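Long-range contact in probable starch synthase 4, chloroplastic/amyloplastic (Arabidopsis thaliana, PDB 6GNE), which belongs to the starch synthase family of glycosyltransferases and has the two-domain GT-B fold: residues Lys256-Ser268 with Phe481-Leu493. Numbering follows the deposited sequence.
Sequences KFIGILNGIDTDS and FSWGSSATQYEEL. With AC1 (4,6-dideoxy-4-{[(1S,4R,5S,6S)-4,5,6-trihydroxy-3-(hydroxymethyl)cyclohex-2-en-1-yl]amino}-alpha-D-glucopyranose), chain C.
Ile264 N donates to Phe481 O over 2.9 Å in an almost straight bond (172° at the hydrogen), tying the chain just after Gly263 to the residues that lead into helix 484-499. The second direct bond comes from a side chain: Ser486 OG gives its proton to Leu261 O at 2.6 Å, in the carbonyl plane. Three waters bridge the segments as well. One donates to Ile260 O and meets Tyr490 OH at the ring edge, one joins Gly263 O to Trp483 NE1, and a third links Trp483 N with Ile264 O.

Trp483 lays one indole face over the Gly263 backbone, whose CA sits 3.8 Å from the centroid of the five-membered ring, a CH-pi contact. Beside it Asn262 runs the same way, its amide turned 46° from the indole, ND2 3.5 Å from Trp483 CH2. Asn262 OD1 accepts from O6B of AC1 at 2.7 Å, and Trp483 thus lies next to a residue of the glycan pocket.

Farther along, Ile260 carries most of the apolar contact with the helix. With CG1 anti to the carbonyl carbon (chi1 -65°), CD1 stands over the Tyr490 ring and meets Leu493 CD1 tip to tip, while CG2 lies against Ser486.

The last helix thus returns from the second domain to the first, as in other GT-B glycosyltransferases: helix 27-41 packs on Trp483 and Ala487, Met404 of helix 402-408 covers Ile264 and Phe481, and strand 257-259 pairs in parallel with strand 225-228, where Thr227 binds Tyr490 OH.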
# COMPACT_ATOMS: atom_id res chain seq x y z
N LYS A 256 -6.25 4.04 21.73
CA LYS A 256 -6.51 2.91 20.83
C LYS A 256 -5.87 3.07 19.43
O LYS A 256 -6.05 2.19 18.59
CB LYS A 256 -8.01 2.65 20.68
CG LYS A 256 -8.78 3.67 19.86
CD LYS A 256 -10.30 3.51 20.01
CE LYS A 256 -11.01 4.47 19.07
NZ LYS A 256 -12.48 4.23 19.02
N PHE A 257 -5.12 4.16 19.22
CA PHE A 257 -4.48 4.49 17.95
C PHE A 257 -3.00 4.19 18.01
O PHE A 257 -2.30 4.69 18.88
CB PHE A 257 -4.64 5.98 17.61
CG PHE A 257 -3.96 6.41 16.32
CD1 PHE A 257 -4.17 5.72 15.14
CD2 PHE A 257 -3.15 7.54 16.30
CE1 PHE A 257 -3.55 6.13 13.96
CE2 PHE A 257 -2.56 7.96 15.13
CZ PHE A 257 -2.74 7.25 13.96
N ILE A 258 -2.51 3.39 17.08
CA ILE A 258 -1.10 3.07 17.08
C ILE A 258 -0.58 2.89 15.65
O ILE A 258 -1.29 2.42 14.80
CB ILE A 258 -0.81 1.85 17.97
CG1 ILE A 258 0.70 1.65 18.15
CG2 ILE A 258 -1.50 0.60 17.43
CD1 ILE A 258 1.04 0.92 19.44
N GLY A 259 0.66 3.30 15.42
CA GLY A 259 1.31 3.17 14.13
C GLY A 259 2.20 1.94 14.12
O GLY A 259 3.03 1.78 15.00
N ILE A 260 2.03 1.09 13.11
CA ILE A 260 2.77 -0.17 12.99
C ILE A 260 3.34 -0.24 11.58
O ILE A 260 2.58 -0.25 10.59
CB ILE A 260 1.86 -1.40 13.20
CG1 ILE A 260 1.32 -1.45 14.63
CG2 ILE A 260 2.62 -2.69 12.90
CD1 ILE A 260 0.17 -2.45 14.80
N LEU A 261 4.66 -0.34 11.51
CA LEU A 261 5.38 -0.38 10.23
C LEU A 261 4.98 -1.61 9.44
O LEU A 261 5.09 -2.73 9.94
CB LEU A 261 6.90 -0.39 10.45
CG LEU A 261 7.79 -0.13 9.23
CD1 LEU A 261 7.57 1.26 8.60
CD2 LEU A 261 9.24 -0.33 9.64
N ASN A 262 4.48 -1.39 8.22
CA ASN A 262 4.18 -2.51 7.32
C ASN A 262 5.44 -3.41 7.14
O ASN A 262 6.58 -2.91 7.12
CB ASN A 262 3.76 -2.03 5.93
CG ASN A 262 2.44 -1.30 5.90
OD1 ASN A 262 2.21 -0.49 4.99
ND2 ASN A 262 1.53 -1.63 6.82
N GLY A 263 5.23 -4.71 7.05
CA GLY A 263 6.18 -5.58 6.37
C GLY A 263 5.86 -5.71 4.89
O GLY A 263 4.98 -5.03 4.35
N ILE A 264 6.63 -6.57 4.22
CA ILE A 264 6.35 -7.03 2.86
C ILE A 264 6.33 -8.55 2.87
O ILE A 264 6.95 -9.21 3.75
CB ILE A 264 7.38 -6.53 1.81
CG1 ILE A 264 8.80 -7.02 2.11
CG2 ILE A 264 7.39 -5.01 1.75
CD1 ILE A 264 9.78 -6.73 1.00
N ASP A 265 5.64 -9.10 1.89
CA ASP A 265 5.54 -10.53 1.72
C ASP A 265 6.87 -11.04 1.19
O ASP A 265 7.09 -11.04 -0.00
CB ASP A 265 4.40 -10.86 0.77
CG ASP A 265 4.14 -12.34 0.67
OD1 ASP A 265 5.07 -13.15 0.85
OD2 ASP A 265 2.98 -12.71 0.38
N THR A 266 7.75 -11.48 2.08
CA THR A 266 9.06 -11.96 1.68
C THR A 266 9.10 -13.36 1.01
O THR A 266 10.17 -13.83 0.68
CB THR A 266 10.07 -11.92 2.84
OG1 THR A 266 9.53 -12.60 3.96
CG2 THR A 266 10.37 -10.50 3.23
N ASP A 267 7.95 -14.00 0.81
CA ASP A 267 7.84 -15.19 -0.05
C ASP A 267 7.61 -14.80 -1.50
O ASP A 267 8.31 -15.28 -2.38
CB ASP A 267 6.76 -16.15 0.45
CG ASP A 267 7.11 -16.80 1.78
OD1 ASP A 267 8.30 -17.11 2.00
OD2 ASP A 267 6.21 -17.02 2.62
N SER A 268 6.63 -13.92 -1.75
CA SER A 268 6.46 -13.26 -3.07
C SER A 268 7.65 -12.41 -3.49
O SER A 268 8.12 -12.51 -4.62
CB SER A 268 5.22 -12.37 -3.08
OG SER A 268 4.07 -13.16 -3.29
N PHE A 481 12.51 -8.03 6.46
CA PHE A 481 11.37 -7.20 6.04
C PHE A 481 10.04 -7.94 6.10
O PHE A 481 9.02 -7.39 5.72
CB PHE A 481 11.58 -6.65 4.63
CG PHE A 481 12.79 -5.79 4.50
CD1 PHE A 481 12.83 -4.55 5.12
CD2 PHE A 481 13.91 -6.23 3.80
CE1 PHE A 481 13.95 -3.74 5.02
CE2 PHE A 481 15.04 -5.42 3.71
CZ PHE A 481 15.06 -4.17 4.32
N SER A 482 10.05 -9.16 6.60
CA SER A 482 8.81 -9.95 6.66
C SER A 482 7.75 -9.32 7.59
O SER A 482 8.04 -8.35 8.29
CB SER A 482 9.13 -11.36 7.14
OG SER A 482 9.42 -11.33 8.50
N TRP A 483 6.54 -9.86 7.61
CA TRP A 483 5.51 -9.42 8.57
C TRP A 483 5.71 -9.98 9.97
O TRP A 483 5.06 -9.50 10.89
CB TRP A 483 4.11 -9.76 8.08
CG TRP A 483 3.63 -8.81 7.09
CD1 TRP A 483 3.75 -8.89 5.73
CD2 TRP A 483 2.96 -7.59 7.36
NE1 TRP A 483 3.18 -7.80 5.14
CE2 TRP A 483 2.68 -6.98 6.11
CE3 TRP A 483 2.53 -6.96 8.52
CZ2 TRP A 483 2.04 -5.76 6.00
CZ3 TRP A 483 1.87 -5.73 8.42
CH2 TRP A 483 1.64 -5.14 7.16
N GLY A 484 6.59 -10.96 10.16
CA GLY A 484 6.84 -11.56 11.48
C GLY A 484 6.60 -10.64 12.69
O GLY A 484 5.71 -10.85 13.53
N SER A 485 7.38 -9.57 12.72
CA SER A 485 7.35 -8.64 13.83
C SER A 485 6.02 -7.85 13.95
O SER A 485 5.39 -7.80 15.03
CB SER A 485 8.50 -7.68 13.65
OG SER A 485 8.83 -7.17 14.88
N SER A 486 5.59 -7.24 12.85
CA SER A 486 4.39 -6.41 12.83
C SER A 486 3.07 -7.19 12.85
O SER A 486 2.08 -6.68 13.37
CB SER A 486 4.38 -5.45 11.64
OG SER A 486 5.35 -4.49 11.84
N ALA A 487 3.04 -8.39 12.27
CA ALA A 487 1.88 -9.27 12.42
C ALA A 487 1.63 -9.68 13.88
O ALA A 487 0.49 -9.76 14.33
CB ALA A 487 2.03 -10.48 11.53
N THR A 488 2.71 -9.94 14.61
CA THR A 488 2.65 -10.16 16.07
C THR A 488 2.06 -8.95 16.83
O THR A 488 1.33 -9.14 17.77
CB THR A 488 4.05 -10.53 16.66
OG1 THR A 488 4.62 -11.63 15.95
CG2 THR A 488 3.94 -10.97 18.06
N GLN A 489 2.39 -7.72 16.43
CA GLN A 489 1.79 -6.54 17.09
C GLN A 489 0.29 -6.40 16.80
O GLN A 489 -0.48 -6.04 17.72
CB GLN A 489 2.44 -5.23 16.71
CG GLN A 489 3.91 -5.06 16.99
CD GLN A 489 4.35 -3.62 16.70
OE1 GLN A 489 5.25 -3.36 15.87
NE2 GLN A 489 3.67 -2.68 17.36
N TYR A 490 -0.14 -6.66 15.56
CA TYR A 490 -1.57 -6.69 15.24
C TYR A 490 -2.31 -7.80 16.03
O TYR A 490 -3.40 -7.57 16.57
CB TYR A 490 -1.81 -6.86 13.73
CG TYR A 490 -1.72 -5.59 12.89
CD1 TYR A 490 -2.82 -4.76 12.72
CD2 TYR A 490 -0.56 -5.24 12.24
CE1 TYR A 490 -2.74 -3.61 11.95
CE2 TYR A 490 -0.48 -4.11 11.47
CZ TYR A 490 -1.57 -3.29 11.32
OH TYR A 490 -1.49 -2.15 10.56
N GLU A 491 -1.70 -8.98 16.09
CA GLU A 491 -2.24 -10.12 16.81
C GLU A 491 -2.50 -9.76 18.29
O GLU A 491 -3.58 -10.11 18.84
CB GLU A 491 -1.30 -11.32 16.68
CG GLU A 491 -1.66 -12.57 17.49
CD GLU A 491 -0.57 -13.63 17.47
OE1 GLU A 491 -0.86 -14.79 17.12
OE2 GLU A 491 0.60 -13.33 17.80
N GLU A 492 -1.52 -9.11 18.92
CA GLU A 492 -1.63 -8.66 20.33
C GLU A 492 -2.73 -7.62 20.52
O GLU A 492 -3.38 -7.64 21.56
CB GLU A 492 -0.29 -8.16 20.91
CG GLU A 492 0.74 -9.28 21.16
CD GLU A 492 2.20 -8.81 21.40
OE1 GLU A 492 2.54 -7.61 21.17
OE2 GLU A 492 3.03 -9.69 21.81
N LEU A 493 -2.95 -6.75 19.53
CA LEU A 493 -4.09 -5.83 19.55
C LEU A 493 -5.42 -6.57 19.44
O LEU A 493 -6.35 -6.24 20.17
CB LEU A 493 -3.97 -4.75 18.48
CG LEU A 493 -2.82 -3.75 18.62
CD1 LEU A 493 -2.65 -2.96 17.32
CD2 LEU A 493 -2.92 -2.82 19.84
C1 AC1 C . -5.35 4.12 -2.25
O2 AC1 C . -6.30 4.58 -0.06
C2 AC1 C . -5.17 3.99 -0.73
C4A AC1 C . 1.51 2.98 2.21
C3 AC1 C . -3.83 4.58 -0.26
O3 AC1 C . -3.74 4.35 1.14
C4 AC1 C . -2.68 3.94 -1.04
N4A AC1 C . -1.33 4.37 -0.62
C5 AC1 C . -2.95 4.22 -2.52
O5 AC1 C . -4.18 3.61 -2.90
C6 AC1 C . -1.90 3.64 -3.45
C1B AC1 C . -0.77 4.17 0.72
C2B AC1 C . 0.52 4.98 1.00
O2B AC1 C . 0.81 5.96 -0.01
C3B AC1 C . 1.76 4.12 1.24
O3B AC1 C . 2.72 4.97 1.88
O4 AC1 C . 2.69 2.18 2.30
C5B AC1 C . 0.32 2.17 1.80
C7B AC1 C . -0.68 2.70 1.08
C6B AC1 C . 0.20 0.73 2.27
O6B AC1 C . 0.11 0.67 3.70
O HOH W 1 0.85 -1.70 9.37
O HOH W 2 3.04 -6.07 2.72
O HOH W 3 5.95 -11.75 5.47